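Local atomic coordinates of homoserine kinase (Listeria monocytogenes, PDB entry 3HUL), a protein that probably phosphorylates L-homoserine with ATP to give O-phospho-L-homoserine, the fourth of five steps from L-aspartate to L-threonine. Residues 60-65 with 98-103; 209-214 with 229-234; 224-229 with 270-275; 262-267 with 274-279. One frame throughout, in Å; residues are numbered along the deposited sequence.

Contact 1: 60-65 with 98-103; sequences ETALNL and ELANTL
A62 and A100 are where the helical segments 60-65 and 98-103 meet, their CA atoms 4.8 Å apart and the segment axes crossing at -44° with a closest approach of 8.2 Å. Alanine against alanine is what allows the backbones so close. The A100 methyl points at the other helix and lies 3.9 Å from L65 CB, while the same CB sits 3.6 Å from A62 O, against the backbone and not only against side chains. In return the A62 methyl looks toward helix 88-103, with A62 CB 4.2 Å from A100 CB. L99 comes in from one flank: its CG is anti to the backbone N (chi1 -170°), which carries CD2 across to A62 CB at 3.8 Å. At the other end L65 contributes its CB, and its side chain also packs on I97 and on I116 of helix 110-121. L99 also packs on I5 of strand 3-12, which joins helix 88-103 to the large mixed sheet of the GHMP kinase N-terminal region. The N-terminal end of helix 88-103 carries residues predicted to bind ATP; this contact is at its opposite end. The side-chain contacts are apolar, and the carbonyl oxygen they cover, A62 O, is bonded to L65 N within its own helix; the contact rests on close packing.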
loop_
_atom_site.group_PDB
_atom_site.type_symbol
_atom_site.label_atom_id
_atom_site.label_comp_id
_atom_site.label_asym_id
_atom_site.label_seq_id
_atom_site.Cartn_x
_atom_site.Cartn_y
_atom_site.Cartn_z
ATOM N N GLU A 60 -37.632 12.063 -4.386
ATOM C CA GLU A 60 -37.994 11.841 -2.965
ATOM C C GLU A 60 -36.771 11.955 -2.082
ATOM O O GLU A 60 -36.845 12.499 -0.957
ATOM C CB GLU A 60 -38.626 10.451 -2.711
ATOM C CG GLU A 60 -39.834 10.071 -3.581
ATOM C CD GLU A 60 -40.637 8.888 -3.008
ATOM O OE1 GLU A 60 -40.079 7.770 -2.897
ATOM O OE2 GLU A 60 -41.832 9.083 -2.670
ATOM N N THR A 61 -35.641 11.419 -2.566
ATOM C CA THR A 61 -34.405 11.508 -1.795
ATOM C C THR A 61 -34.042 12.986 -1.703
ATOM O O THR A 61 -33.753 13.489 -0.626
ATOM C CB THR A 61 -33.201 10.724 -2.431
ATOM O OG1 THR A 61 -33.536 9.350 -2.663
ATOM C CG2 THR A 61 -31.991 10.821 -1.541
ATOM N N ALA A 62 -34.030 13.668 -2.837
ATOM C CA ALA A 62 -33.695 15.100 -2.843
ATOM C C ALA A 62 -34.588 15.884 -1.860
ATOM O O ALA A 62 -34.073 16.578 -0.964
ATOM C CB ALA A 62 -33.785 15.677 -4.255
ATOM N N LEU A 63 -35.909 15.709 -1.968
ATOM C CA LEU A 63 -36.852 16.432 -1.070
ATOM C C LEU A 63 -36.697 16.072 0.389
ATOM O O LEU A 63 -37.005 16.878 1.270
ATOM C CB LEU A 63 -38.309 16.269 -1.515
ATOM C CG LEU A 63 -38.574 16.839 -2.911
ATOM C CD1 LEU A 63 -39.887 16.331 -3.475
ATOM C CD2 LEU A 63 -38.514 18.402 -2.887
ATOM N N ASN A 64 -36.175 14.881 0.656
ATOM C CA ASN A 64 -35.938 14.461 2.033
ATOM C C ASN A 64 -34.790 15.207 2.674
ATOM O O ASN A 64 -34.778 15.385 3.893
ATOM C CB ASN A 64 -35.720 12.938 2.122
ATOM C CG ASN A 64 -37.036 12.130 2.104
ATOM O OD1 ASN A 64 -37.035 10.948 2.449
ATOM N ND2 ASN A 64 -38.153 12.763 1.703
ATOM N N LEU A 65 -33.809 15.628 1.867
ATOM C CA LEU A 65 -32.699 16.457 2.380
ATOM C C LEU A 65 -33.017 17.945 2.303
ATOM O O LEU A 65 -32.520 18.742 3.117
ATOM C CB LEU A 65 -31.391 16.211 1.604
ATOM C CG LEU A 65 -30.522 14.992 1.896
ATOM C CD1 LEU A 65 -31.048 13.856 1.078
ATOM C CD2 LEU A 65 -29.072 15.256 1.489
ATOM N N GLU A 98 -27.034 14.383 -4.519
ATOM C CA GLU A 98 -26.237 15.375 -5.259
ATOM C C GLU A 98 -27.139 16.505 -5.754
ATOM O O GLU A 98 -26.751 17.674 -5.733
ATOM C CB GLU A 98 -25.535 14.724 -6.446
ATOM C CG GLU A 98 -24.458 13.733 -6.037
ATOM C CD GLU A 98 -23.149 14.409 -5.701
ATOM O OE1 GLU A 98 -23.128 15.429 -4.984
ATOM O OE2 GLU A 98 -22.115 13.916 -6.170
ATOM N N LEU A 99 -28.342 16.146 -6.204
ATOM C CA LEU A 99 -29.335 17.153 -6.596
ATOM C C LEU A 99 -29.623 18.155 -5.461
ATOM O O LEU A 99 -29.484 19.363 -5.645
ATOM C CB LEU A 99 -30.618 16.479 -7.084
ATOM C CG LEU A 99 -31.683 17.336 -7.758
ATOM C CD1 LEU A 99 -31.245 17.791 -9.142
ATOM C CD2 LEU A 99 -32.974 16.522 -7.844
ATOM N N ALA A 100 -29.968 17.645 -4.285
ATOM C CA ALA A 100 -30.325 18.490 -3.165
ATOM C C ALA A 100 -29.134 19.318 -2.714
ATOM O O ALA A 100 -29.263 20.520 -2.388
ATOM C CB ALA A 100 -30.834 17.642 -2.007
ATOM N N ASN A 101 -27.982 18.650 -2.639
ATOM C CA ASN A 101 -26.769 19.290 -2.213
ATOM C C ASN A 101 -26.432 20.444 -3.140
ATOM O O ASN A 101 -25.963 21.492 -2.689
ATOM C CB ASN A 101 -25.601 18.300 -2.184
ATOM C CG ASN A 101 -24.309 18.958 -1.746
ATOM O OD1 ASN A 101 -24.171 19.386 -0.602
ATOM N ND2 ASN A 101 -23.366 19.068 -2.671
ATOM N N THR A 102 -26.658 20.258 -4.434
ATOM C CA THR A 102 -26.351 21.352 -5.343
ATOM C C THR A 102 -27.454 22.440 -5.339
ATOM O O THR A 102 -27.158 23.603 -5.059
ATOM C CB THR A 102 -25.917 20.863 -6.751
ATOM O OG1 THR A 102 -24.707 20.106 -6.606
ATOM C CG2 THR A 102 -25.604 22.025 -7.669
ATOM N N LEU A 103 -28.708 22.065 -5.572
ATOM C CA LEU A 103 -29.790 23.068 -5.638
ATOM C C LEU A 103 -30.101 23.789 -4.333
ATOM O O LEU A 103 -30.591 24.912 -4.363
ATOM C CB LEU A 103 -31.065 22.484 -6.235
ATOM C CG LEU A 103 -31.017 21.973 -7.674
ATOM C CD1 LEU A 103 -32.315 21.245 -8.005
ATOM C CD2 LEU A 103 -30.751 23.091 -8.674
#

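Contact 2: 209-214 with 229-234; sequences MMERDL and QIRDVA
E211 and R231 form a salt bridge on the surface of the ferredoxin-like C-terminal domain, joining segment 209-214, at the C-terminal end of helix 203-210, to helix 227-235. E211 OE2 lies 2.7 Å from R231 NE, but the N-H...O angle is just 119°, so as a hydrogen bond it is weak and the attraction is probably mainly electrostatic. The carboxylate and guanidinium planes stand 60° apart, which rules out the flat, two-pronged pairing that these groups can make. Instead the stem of the glutamate runs over one face of the guanidinium: E211 CB is 3.8 Å from R231 NH2. The extended chain of E211 beyond CG brings the carboxylate to NE, while R231, itself extended from CG to NE, reaches over from the helix.

The next shell is the backbone of strand 241-244. A242 N donates to E211 OE2, and A242 O accepts from R231 NH2, so a single residue's peptide groups hold both partners of the ion pair. K235 adds a long, weak ion pair with E211 OE1, which may slightly increase the positive surroundings of the carboxylate. Farther out, M209 packs on F146 of the third subunit, so the end of helix 203-210 also lies at a subunit interface. In the ion pair itself, E211 OE2 is also 3.1 Å from R231 CG, so this oxygen lies beside the arginine's aliphatic chain as well as its NE.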
loop_
_atom_site.group_PDB
_atom_site.type_symbol
_atom_site.label_atom_id
_atom_site.label_comp_id
_atom_site.label_asym_id
_atom_site.label_seq_id
_atom_site.Cartn_x
_atom_site.Cartn_y
_atom_site.Cartn_z
ATOM N N MET A 209 -11.170 -16.536 -2.745
ATOM C CA MET A 209 -11.927 -16.156 -1.542
ATOM C C MET A 209 -13.281 -15.555 -1.948
ATOM O O MET A 209 -14.299 -15.824 -1.349
ATOM C CB MET A 209 -11.126 -15.160 -0.663
ATOM C CG MET A 209 -9.750 -15.695 -0.133
ATOM S SD MET A 209 -9.833 -17.136 0.980
ATOM C CE MET A 209 -9.591 -18.491 -0.137
ATOM N N MET A 210 -13.263 -14.739 -2.986
ATOM C CA MET A 210 -14.429 -14.035 -3.438
ATOM C C MET A 210 -15.579 -15.002 -3.831
ATOM O O MET A 210 -16.745 -14.648 -3.686
ATOM C CB MET A 210 -14.026 -13.133 -4.599
ATOM C CG MET A 210 -15.049 -12.125 -5.040
ATOM S SD MET A 210 -14.515 -11.234 -6.549
ATOM C CE MET A 210 -12.813 -10.931 -6.207
ATOM N N GLU A 211 -15.245 -16.209 -4.289
ATOM C CA GLU A 211 -16.251 -17.203 -4.727
ATOM C C GLU A 211 -16.959 -17.961 -3.596
ATOM O O GLU A 211 -17.977 -18.595 -3.835
ATOM C CB GLU A 211 -15.653 -18.203 -5.729
ATOM C CG GLU A 211 -15.378 -17.572 -7.086
ATOM C CD GLU A 211 -15.019 -18.560 -8.179
ATOM O OE1 GLU A 211 -14.372 -19.603 -7.914
ATOM O OE2 GLU A 211 -15.375 -18.270 -9.330
ATOM N N ARG A 212 -16.432 -17.901 -2.373
ATOM C CA ARG A 212 -17.110 -18.524 -1.230
ATOM C C ARG A 212 -18.224 -17.621 -0.648
ATOM O O ARG A 212 -18.050 -16.403 -0.510
ATOM C CB ARG A 212 -16.080 -18.938 -0.183
ATOM C CG ARG A 212 -14.863 -19.597 -0.808
ATOM C CD ARG A 212 -14.431 -20.850 -0.094
ATOM N NE ARG A 212 -13.232 -21.420 -0.722
ATOM C CZ ARG A 212 -12.745 -22.636 -0.473
ATOM N NH1 ARG A 212 -13.342 -23.447 0.401
ATOM N NH2 ARG A 212 -11.651 -23.045 -1.101
ATOM N N ASP A 213 -19.384 -18.195 -0.346
ATOM C CA ASP A 213 -20.528 -17.365 0.090
ATOM C C ASP A 213 -20.527 -17.086 1.603
ATOM O O ASP A 213 -20.249 -15.954 2.027
ATOM C CB ASP A 213 -21.877 -17.941 -0.402
ATOM C CG ASP A 213 -22.131 -19.381 0.065
ATOM O OD1 ASP A 213 -21.406 -19.881 0.969
ATOM O OD2 ASP A 213 -23.082 -20.008 -0.475
ATOM N N LEU A 214 -20.865 -18.132 2.366
ATOM C CA LEU A 214 -20.735 -18.265 3.831
ATOM C C LEU A 214 -21.731 -17.536 4.729
ATOM O O LEU A 214 -21.861 -17.892 5.909
ATOM C CB LEU A 214 -19.294 -18.014 4.296
ATOM C CG LEU A 214 -18.181 -18.883 3.703
ATOM C CD1 LEU A 214 -16.838 -18.246 4.026
ATOM C CD2 LEU A 214 -18.240 -20.332 4.204
ATOM N N GLN A 229 -20.472 -23.518 -14.870
ATOM C CA GLN A 229 -20.092 -23.553 -16.277
ATOM C C GLN A 229 -19.350 -22.273 -16.675
ATOM O O GLN A 229 -18.350 -22.326 -17.377
ATOM C CB GLN A 229 -21.359 -23.741 -17.135
ATOM C CG GLN A 229 -21.226 -23.447 -18.631
ATOM C CD GLN A 229 -22.582 -23.227 -19.305
ATOM O OE1 GLN A 229 -23.511 -22.683 -18.697
ATOM N NE2 GLN A 229 -22.698 -23.640 -20.561
ATOM N N ILE A 230 -19.870 -21.130 -16.229
ATOM C CA ILE A 230 -19.232 -19.841 -16.446
ATOM C C ILE A 230 -17.838 -19.826 -15.796
ATOM O O ILE A 230 -16.867 -19.471 -16.452
ATOM C CB ILE A 230 -20.120 -18.678 -15.932
ATOM C CG1 ILE A 230 -21.331 -18.508 -16.853
ATOM C CG2 ILE A 230 -19.303 -17.354 -15.803
ATOM C CD1 ILE A 230 -22.374 -17.522 -16.350
ATOM N N ARG A 231 -17.752 -20.257 -14.538
ATOM C CA ARG A 231 -16.473 -20.462 -13.840
ATOM C C ARG A 231 -15.474 -21.311 -14.606
ATOM O O ARG A 231 -14.336 -20.890 -14.836
ATOM C CB ARG A 231 -16.690 -21.106 -12.467
ATOM C CG ARG A 231 -16.778 -20.123 -11.372
ATOM C CD ARG A 231 -17.192 -20.708 -10.024
ATOM N NE ARG A 231 -17.720 -19.606 -9.223
ATOM C CZ ARG A 231 -18.585 -19.705 -8.220
ATOM N NH1 ARG A 231 -19.072 -20.878 -7.859
ATOM N NH2 ARG A 231 -18.978 -18.609 -7.586
ATOM N N ASP A 232 -15.904 -22.517 -14.989
ATOM C CA ASP A 232 -15.045 -23.462 -15.714
ATOM C C ASP A 232 -14.407 -22.806 -16.915
ATOM O O ASP A 232 -13.195 -22.850 -17.080
ATOM C CB ASP A 232 -15.841 -24.682 -16.195
ATOM C CG ASP A 232 -16.165 -25.646 -15.078
ATOM O OD1 ASP A 232 -15.568 -25.534 -13.986
ATOM O OD2 ASP A 232 -17.031 -26.521 -15.295
ATOM N N VAL A 233 -15.241 -22.170 -17.726
ATOM C CA VAL A 233 -14.809 -21.502 -18.948
ATOM C C VAL A 233 -13.897 -20.293 -18.715
ATOM O O VAL A 233 -12.846 -20.171 -19.348
ATOM C CB VAL A 233 -16.042 -21.067 -19.762
ATOM C CG1 VAL A 233 -15.640 -20.126 -20.905
ATOM C CG2 VAL A 233 -16.815 -22.322 -20.235
ATOM N N ALA A 234 -14.337 -19.394 -17.837
ATOM C CA ALA A 234 -13.603 -18.181 -17.533
ATOM C C ALA A 234 -12.276 -18.475 -16.869
ATOM O O ALA A 234 -11.263 -18.014 -17.325
ATOM C CB ALA A 234 -14.443 -17.257 -16.669
#

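Contact 3: 224-229 with 270-275; sequences VPHLAQ and LEIDAD
The N-terminal end of helix 227-235, one of the helices laid on the sheet of the ferredoxin-like domain, meets the loop between helix 260-268 and strand 275-280 through H226 and Q229 on one side and L270 and I272 on the other. H226 occupies the N-cap position, and its imidazole is held at its edge by a hydrogen bond and covered over part of one face. At the edge, ND1 donates to Q229 OE1 at 3.0 Å with an N-H...O angle of 156°; the acceptor lies in the ring plane, and the donor lies in the plane of the amide carbonyl. Over the face comes I272, whose CG1 is 4.0 Å above the ring plane and offset toward the rim. The bond fixes the rotation of the ring and the aliphatic branch lies against it.

Q229 can reach back to H226 because a chi1 of 165° swings CG away from the backbone N and the chain is extended beyond that point. The amide thus lies alongside both loop residues. I272 CD1 touches H226 CB as well as the amide, where it is 3.9 Å from Q229 OE1. The other end of that amide rests on leucine, with Q229 NE2 3.8 Å from L270 CD2.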
loop_
_atom_site.group_PDB
_atom_site.type_symbol
_atom_site.label_atom_id
_atom_site.label_comp_id
_atom_site.label_asym_id
_atom_site.label_seq_id
_atom_site.Cartn_x
_atom_site.Cartn_y
_atom_site.Cartn_z
ATOM N N VAL A 224 -27.884 -18.700 -11.684
ATOM C CA VAL A 224 -27.151 -19.578 -10.771
ATOM C C VAL A 224 -26.792 -20.950 -11.389
ATOM O O VAL A 224 -25.640 -21.362 -11.285
ATOM C CB VAL A 224 -27.863 -19.710 -9.380
ATOM C CG1 VAL A 224 -27.329 -20.905 -8.558
ATOM C CG2 VAL A 224 -27.761 -18.393 -8.572
ATOM N N PRO A 225 -27.754 -21.663 -12.036
ATOM C CA PRO A 225 -27.379 -23.004 -12.552
ATOM C C PRO A 225 -26.268 -23.022 -13.636
ATOM O O PRO A 225 -25.745 -24.092 -13.957
ATOM C CB PRO A 225 -28.703 -23.557 -13.121
ATOM C CG PRO A 225 -29.561 -22.390 -13.326
ATOM C CD PRO A 225 -29.185 -21.380 -12.273
ATOM N N HIS A 226 -25.905 -21.848 -14.160
ATOM C CA HIS A 226 -24.854 -21.725 -15.167
ATOM C C HIS A 226 -23.551 -21.205 -14.585
ATOM O O HIS A 226 -22.599 -20.942 -15.326
ATOM C CB HIS A 226 -25.303 -20.785 -16.287
ATOM C CG HIS A 226 -26.484 -21.291 -17.052
ATOM N ND1 HIS A 226 -26.365 -22.174 -18.108
ATOM C CD2 HIS A 226 -27.808 -21.036 -16.916
ATOM C CE1 HIS A 226 -27.569 -22.446 -18.584
ATOM N NE2 HIS A 226 -28.461 -21.768 -17.879
ATOM N N LEU A 227 -23.518 -21.061 -13.261
ATOM C CA LEU A 227 -22.380 -20.458 -12.579
ATOM C C LEU A 227 -21.129 -21.323 -12.673
ATOM O O LEU A 227 -20.063 -20.828 -13.052
ATOM C CB LEU A 227 -22.725 -20.133 -11.119
ATOM C CG LEU A 227 -21.746 -19.247 -10.354
ATOM C CD1 LEU A 227 -21.458 -17.962 -11.108
ATOM C CD2 LEU A 227 -22.319 -18.951 -8.973
ATOM N N ALA A 228 -21.276 -22.609 -12.345
ATOM C CA ALA A 228 -20.180 -23.581 -12.459
ATOM C C ALA A 228 -19.592 -23.592 -13.865
ATOM O O ALA A 228 -18.371 -23.653 -14.028
ATOM C CB ALA A 228 -20.649 -24.982 -12.065
ATOM N N GLN A 229 -20.472 -23.518 -14.870
ATOM C CA GLN A 229 -20.092 -23.553 -16.277
ATOM C C GLN A 229 -19.350 -22.273 -16.675
ATOM O O GLN A 229 -18.350 -22.326 -17.377
ATOM C CB GLN A 229 -21.359 -23.741 -17.135
ATOM C CG GLN A 229 -21.226 -23.447 -18.631
ATOM C CD GLN A 229 -22.582 -23.227 -19.305
ATOM O OE1 GLN A 229 -23.511 -22.683 -18.697
ATOM N NE2 GLN A 229 -22.698 -23.640 -20.561
ATOM N N LEU A 270 -21.568 -19.222 -25.021
ATOM C CA LEU A 270 -22.375 -20.102 -24.167
ATOM C C LEU A 270 -23.878 -19.973 -24.443
ATOM O O LEU A 270 -24.659 -20.848 -24.072
ATOM C CB LEU A 270 -22.057 -19.864 -22.676
ATOM C CG LEU A 270 -20.599 -20.099 -22.275
ATOM C CD1 LEU A 270 -20.353 -19.683 -20.805
ATOM C CD2 LEU A 270 -20.212 -21.567 -22.520
ATOM N N GLU A 271 -24.254 -18.887 -25.122
ATOM C CA GLU A 271 -25.644 -18.592 -25.514
ATOM C C GLU A 271 -26.594 -18.700 -24.323
ATOM O O GLU A 271 -27.621 -19.396 -24.345
ATOM C CB GLU A 271 -26.079 -19.463 -26.694
ATOM C CG GLU A 271 -25.385 -19.031 -27.999
ATOM C CD GLU A 271 -25.273 -20.141 -29.026
ATOM O OE1 GLU A 271 -24.597 -19.917 -30.061
ATOM O OE2 GLU A 271 -25.855 -21.233 -28.802
ATOM N N ILE A 272 -26.190 -18.027 -23.261
ATOM C CA ILE A 272 -26.989 -17.911 -22.072
ATOM C C ILE A 272 -27.880 -16.702 -22.330
ATOM O O ILE A 272 -27.503 -15.775 -23.052
ATOM C CB ILE A 272 -26.061 -17.777 -20.825
ATOM C CG1 ILE A 272 -25.352 -19.109 -20.565
ATOM C CG2 ILE A 272 -26.825 -17.354 -19.580
ATOM C CD1 ILE A 272 -24.062 -18.982 -19.783
ATOM N N ASP A 273 -29.081 -16.732 -21.768
ATOM C CA ASP A 273 -30.031 -15.653 -21.955
ATOM C C ASP A 273 -29.664 -14.422 -21.111
ATOM O O ASP A 273 -30.251 -14.180 -20.038
ATOM C CB ASP A 273 -31.451 -16.139 -21.633
ATOM C CG ASP A 273 -32.514 -15.181 -22.124
ATOM O OD1 ASP A 273 -32.196 -14.297 -22.961
ATOM O OD2 ASP A 273 -33.668 -15.309 -21.669
ATOM N N ALA A 274 -28.687 -13.657 -21.603
ATOM C CA ALA A 274 -28.228 -12.442 -20.934
ATOM C C ALA A 274 -27.306 -11.691 -21.862
ATOM O O ALA A 274 -26.606 -12.301 -22.658
ATOM C CB ALA A 274 -27.485 -12.797 -19.637
ATOM N N ASP A 275 -27.300 -10.368 -21.761
ATOM C CA ASP A 275 -26.323 -9.573 -22.466
ATOM C C ASP A 275 -24.977 -9.757 -21.752
ATOM O O ASP A 275 -24.909 -9.805 -20.511
ATOM C CB ASP A 275 -26.754 -8.113 -22.484
ATOM C CG ASP A 275 -28.053 -7.891 -23.274
ATOM O OD1 ASP A 275 -28.220 -8.512 -24.357
ATOM O OD2 ASP A 275 -28.906 -7.084 -22.821
#

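Contact 4: 262-267 with 274-279; sequences KLQTSL and ADVLLL
Q264 of the helical segment 262-267 makes the one direct hydrogen bond to the strand, from NE2 to V276 O at 3.1 Å with an N-H...O angle of 140°. The donor stands above the carbonyl plane and does not follow a lone pair, and the bond is correspondingly oblique. The side chain gets there by running straight out: with chi1 at -176° it leaves the helix on the side opposite the backbone N, and it stays extended beyond CG.

A water carries the second polar link. It accepts from Q264 NE2 at 3.2 Å and from L278 N at 3.0 Å, bridging two donors that could not bond to each other directly. The amide nitrogen of Q264 therefore serves both a strand carbonyl and, through water, the next outward-facing N-H.

Helix 260-268 and strand 275-280 run antiparallel, at 172° for these segments, as the last helix and strand of the ferredoxin-like fold. The strand's other edge pairs with 156-161 through D275, L277 and L279, leaving V276 and L278 to present their backbone polar groups toward Q264 and the water.

Van der Waals contacts accompany these bonds. V276 CG1 lies 4.1 Å from Q264 CG, the glutamine stem passing alongside the valine. L278 CB comes within 3.9 Å of Q264 NE2. L267 turns inward to I158 and F160 of the neighbouring strand.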
loop_
_atom_site.group_PDB
_atom_site.type_symbol
_atom_site.label_atom_id
_atom_site.label_comp_id
_atom_site.label_asym_id
_atom_site.label_seq_id
_atom_site.Cartn_x
_atom_site.Cartn_y
_atom_site.Cartn_z
ATOM N N LYS A 262 -11.237 -11.051 -25.286
ATOM C CA LYS A 262 -11.267 -12.428 -25.694
ATOM C C LYS A 262 -12.192 -13.231 -24.747
ATOM O O LYS A 262 -12.856 -14.188 -25.188
ATOM C CB LYS A 262 -9.832 -13.001 -25.849
ATOM C CG LYS A 262 -9.204 -13.643 -24.628
ATOM N N LEU A 263 -12.257 -12.816 -23.464
ATOM C CA LEU A 263 -13.208 -13.405 -22.517
ATOM C C LEU A 263 -14.644 -13.064 -22.820
ATOM O O LEU A 263 -15.509 -13.912 -22.666
ATOM C CB LEU A 263 -12.910 -13.019 -21.066
ATOM C CG LEU A 263 -12.214 -14.102 -20.255
ATOM C CD1 LEU A 263 -11.904 -13.597 -18.863
ATOM C CD2 LEU A 263 -13.119 -15.335 -20.183
ATOM N N GLN A 264 -14.911 -11.828 -23.214
ATOM C CA GLN A 264 -16.259 -11.462 -23.612
ATOM C C GLN A 264 -16.726 -12.407 -24.732
ATOM O O GLN A 264 -17.690 -13.137 -24.564
ATOM C CB GLN A 264 -16.327 -10.012 -24.086
ATOM C CG GLN A 264 -17.763 -9.542 -24.440
ATOM C CD GLN A 264 -17.834 -8.040 -24.776
ATOM O OE1 GLN A 264 -17.034 -7.537 -25.551
ATOM N NE2 GLN A 264 -18.784 -7.334 -24.179
ATOM N N THR A 265 -15.983 -12.399 -25.835
ATOM C CA THR A 265 -16.227 -13.229 -27.024
ATOM C C THR A 265 -16.447 -14.685 -26.657
ATOM O O THR A 265 -17.464 -15.272 -26.998
ATOM C CB THR A 265 -15.067 -13.048 -28.063
ATOM O OG1 THR A 265 -15.006 -11.666 -28.385
ATOM C CG2 THR A 265 -15.312 -13.851 -29.374
ATOM N N SER A 266 -15.500 -15.240 -25.922
ATOM C CA SER A 266 -15.588 -16.597 -25.414
ATOM C C SER A 266 -16.856 -16.908 -24.576
ATOM O O SER A 266 -17.481 -17.974 -24.725
ATOM C CB SER A 266 -14.352 -16.831 -24.576
ATOM O OG SER A 266 -14.167 -18.196 -24.354
ATOM N N LEU A 267 -17.227 -15.998 -23.678
ATOM C CA LEU A 267 -18.400 -16.247 -22.825
ATOM C C LEU A 267 -19.713 -16.092 -23.602
ATOM O O LEU A 267 -20.685 -16.765 -23.306
ATOM C CB LEU A 267 -18.388 -15.356 -21.577
ATOM C CG LEU A 267 -17.274 -15.735 -20.582
ATOM C CD1 LEU A 267 -16.890 -14.532 -19.742
ATOM C CD2 LEU A 267 -17.639 -16.910 -19.692
ATOM N N ALA A 274 -28.687 -13.657 -21.603
ATOM C CA ALA A 274 -28.228 -12.442 -20.934
ATOM C C ALA A 274 -27.306 -11.691 -21.862
ATOM O O ALA A 274 -26.606 -12.301 -22.658
ATOM C CB ALA A 274 -27.485 -12.797 -19.637
ATOM N N ASP A 275 -27.300 -10.368 -21.761
ATOM C CA ASP A 275 -26.323 -9.573 -22.466
ATOM C C ASP A 275 -24.977 -9.757 -21.752
ATOM O O ASP A 275 -24.909 -9.805 -20.511
ATOM C CB ASP A 275 -26.754 -8.113 -22.484
ATOM C CG ASP A 275 -28.053 -7.891 -23.274
ATOM O OD1 ASP A 275 -28.220 -8.512 -24.357
ATOM O OD2 ASP A 275 -28.906 -7.084 -22.821
ATOM N N VAL A 276 -23.925 -9.913 -22.536
ATOM C CA VAL A 276 -22.581 -10.016 -22.007
ATOM C C VAL A 276 -21.867 -8.702 -22.263
ATOM O O VAL A 276 -21.587 -8.354 -23.420
ATOM C CB VAL A 276 -21.823 -11.153 -22.638
ATOM C CG1 VAL A 276 -20.460 -11.283 -21.967
ATOM C CG2 VAL A 276 -22.639 -12.470 -22.487
ATOM N N LEU A 277 -21.595 -7.970 -21.183
ATOM C CA LEU A 277 -21.063 -6.615 -21.276
ATOM C C LEU A 277 -19.683 -6.518 -20.653
ATOM O O LEU A 277 -19.381 -7.217 -19.708
ATOM C CB LEU A 277 -22.010 -5.617 -20.604
ATOM C CG LEU A 277 -22.960 -4.817 -21.505
ATOM C CD1 LEU A 277 -23.927 -5.701 -22.305
ATOM C CD2 LEU A 277 -23.751 -3.796 -20.662
ATOM N N LEU A 278 -18.851 -5.652 -21.204
ATOM C CA LEU A 278 -17.517 -5.431 -20.667
ATOM C C LEU A 278 -17.529 -4.162 -19.818
ATOM O O LEU A 278 -17.914 -3.078 -20.271
ATOM C CB LEU A 278 -16.476 -5.361 -21.794
ATOM C CG LEU A 278 -14.967 -5.300 -21.522
ATOM C CD1 LEU A 278 -14.511 -6.247 -20.434
ATOM C CD2 LEU A 278 -14.210 -5.614 -22.811
ATOM N N LEU A 279 -17.152 -4.315 -18.557
ATOM C CA LEU A 279 -17.110 -3.165 -17.650
ATOM C C LEU A 279 -15.711 -2.986 -17.105
ATOM O O LEU A 279 -14.990 -3.949 -16.973
ATOM C CB LEU A 279 -18.083 -3.385 -16.498
ATOM C CG LEU A 279 -19.453 -3.980 -16.813
ATOM C CD1 LEU A 279 -20.156 -4.285 -15.521
ATOM C CD2 LEU A 279 -20.316 -3.053 -17.689
HETATM O O HOH W 1 -19.837 -4.307 -23.682
#

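In the fold
Contacts 2, 3 and 4 form one cluster in the C-terminal ferredoxin-like domain, while contact 1 stands apart on the opposite side of the chain's centre from contacts 2, 3 and 4, its centre 36 to 39 Å from theirs. Helix 227-235 serves both contacts 2 and 3, which meet directly where I230 CG1 lies 4.0 Å from I272 CD1. Contact 4 reaches the same helix from helix 260-268, with L263 CD2 3.9 Å from A234 CA, and shares A274 and D275 with contact 3. Contact 4 comes closest to the predicted ATP site: the side chain of L277 is about 6 Å from that of P81. Contacts 1, 2 and 3 lie away from it.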